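Local coordinates for solute-binding protein (Thermoactinomyces vulgaris, PDB 2ZYO) that binds maltodextrins such as maltotetraose, and cyclodextrins, probably delivering them to a sugar transporter in the cell membrane, at residues 130-135 with 262-267. Residues are numbered along the deposited sequence; the frame is centred on the assembly and turned at random.
Sequences SVALIY and VGVAPL
Tyr135 lays its phenol ring over Gly263 of the neighbouring strand, in an antiparallel edge pairing within the mixed sheet of this periplasmic-binding-protein-type fold. With CG between the backbone N and the carbonyl carbon (chi1 62°), the ring swings across the strand, and Gly263 CA sits 3.8 Å from its centroid, a CH-pi contact over one face, displaced toward the rim. The ring lies so close over Gly263 that the place a CB would take falls 2.4 Å from Tyr135 CZ. Beneath the ring, Tyr135 and Gly263 form a hydrogen-bonded pair, Gly263 N reaching Tyr135 O at 2.9 Å and almost straight (178°). Leu133 and Ala265 make the next such pair, and Ala265 CB lies 4.2 Å from Tyr135 CE2. Without the ring, as with an alanine at Tyr135, the Gly263 backbone would probably lose its aromatic cover and the water at the phenol one of its partners.

On the other face, Ile134 and Val264 form the non-hydrogen-bonded pair. The closest approach between two side chains is Ile134 CG2 to Val262 CG1, 3.5 Å, tighter than usual van der Waals contact; both methyls stand anti to their own backbone N. Ile252 and Tyr255 of helix 252-257 pack on both these side chains, while strand 242-247 pairs with the far edge of 130-135. Farther along, Ala132 CB rests against Val264 CG1, and Leu267 brings CD2 back to within 3.8 Å of Leu133 N. At the ring's edge, in its plane, a water lies 2.8 Å from Tyr135 OH and donates to Val264 O.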
# COMPACT_ATOMS: atom_id res chain seq x y z
N SER A 130 0.83 -1.57 5.08
CA SER A 130 0.26 -0.39 5.72
C SER A 130 1.33 0.24 6.59
O SER A 130 2.22 -0.45 7.08
CB SER A 130 -0.94 -0.77 6.59
OG SER A 130 -1.37 0.32 7.38
N VAL A 131 1.23 1.55 6.81
CA VAL A 131 2.04 2.18 7.86
C VAL A 131 1.53 1.71 9.22
O VAL A 131 0.40 1.24 9.35
CB VAL A 131 2.06 3.74 7.79
CG1 VAL A 131 2.65 4.21 6.46
CG2 VAL A 131 0.68 4.34 8.02
N ALA A 132 2.39 1.83 10.22
CA ALA A 132 2.02 1.54 11.61
C ALA A 132 2.99 2.32 12.49
O ALA A 132 3.83 3.06 11.98
CB ALA A 132 2.09 0.05 11.90
N LEU A 133 2.87 2.15 13.80
CA LEU A 133 3.79 2.80 14.72
C LEU A 133 5.02 1.91 14.92
O LEU A 133 4.95 0.87 15.58
CB LEU A 133 3.12 3.11 16.06
CG LEU A 133 3.84 4.12 16.95
CD1 LEU A 133 3.78 5.53 16.38
CD2 LEU A 133 3.27 4.08 18.36
N ILE A 134 6.13 2.32 14.31
CA ILE A 134 7.40 1.62 14.45
C ILE A 134 8.19 2.33 15.54
O ILE A 134 8.37 3.54 15.48
CB ILE A 134 8.21 1.61 13.14
CG1 ILE A 134 7.38 1.03 11.98
CG2 ILE A 134 9.52 0.83 13.32
CD1 ILE A 134 8.03 1.19 10.61
N TYR A 135 8.65 1.57 16.53
CA TYR A 135 9.32 2.19 17.68
C TYR A 135 10.63 1.53 18.08
O TYR A 135 10.87 0.35 17.79
CB TYR A 135 8.36 2.34 18.87
CG TYR A 135 7.80 1.05 19.45
CD1 TYR A 135 8.35 0.48 20.59
CD2 TYR A 135 6.69 0.42 18.87
CE1 TYR A 135 7.84 -0.69 21.14
CE2 TYR A 135 6.17 -0.75 19.41
CZ TYR A 135 6.74 -1.30 20.54
OH TYR A 135 6.22 -2.45 21.08
N VAL A 262 13.58 -3.15 17.01
CA VAL A 262 12.34 -2.58 16.48
C VAL A 262 11.09 -3.24 17.04
O VAL A 262 10.98 -4.47 17.08
CB VAL A 262 12.32 -2.67 14.93
CG1 VAL A 262 11.03 -2.13 14.36
CG2 VAL A 262 13.52 -1.94 14.32
N GLY A 263 10.15 -2.41 17.49
CA GLY A 263 8.80 -2.85 17.80
C GLY A 263 7.83 -2.24 16.81
O GLY A 263 8.11 -1.19 16.24
N VAL A 264 6.69 -2.90 16.60
CA VAL A 264 5.64 -2.38 15.72
C VAL A 264 4.27 -2.58 16.35
O VAL A 264 3.90 -3.69 16.75
CB VAL A 264 5.66 -3.05 14.31
CG1 VAL A 264 4.64 -2.39 13.39
CG2 VAL A 264 7.05 -2.97 13.68
N ALA A 265 3.51 -1.49 16.42
CA ALA A 265 2.15 -1.52 16.95
C ALA A 265 1.20 -0.79 16.02
O ALA A 265 1.63 0.06 15.23
CB ALA A 265 2.12 -0.90 18.35
N PRO A 266 -0.11 -1.11 16.09
CA PRO A 266 -1.07 -0.31 15.31
C PRO A 266 -1.05 1.13 15.80
O PRO A 266 -0.64 1.38 16.94
CB PRO A 266 -2.42 -0.94 15.64
CG PRO A 266 -2.12 -2.27 16.23
CD PRO A 266 -0.77 -2.17 16.86
N LEU A 267 -1.47 2.06 14.95
CA LEU A 267 -1.60 3.45 15.38
C LEU A 267 -2.61 3.54 16.52
O LEU A 267 -3.61 2.81 16.52
CB LEU A 267 -2.03 4.34 14.21
CG LEU A 267 -1.09 4.42 13.00
CD1 LEU A 267 -1.68 5.35 11.95
CD2 LEU A 267 0.30 4.89 13.40
O HOH W 1 4.07 -3.69 19.69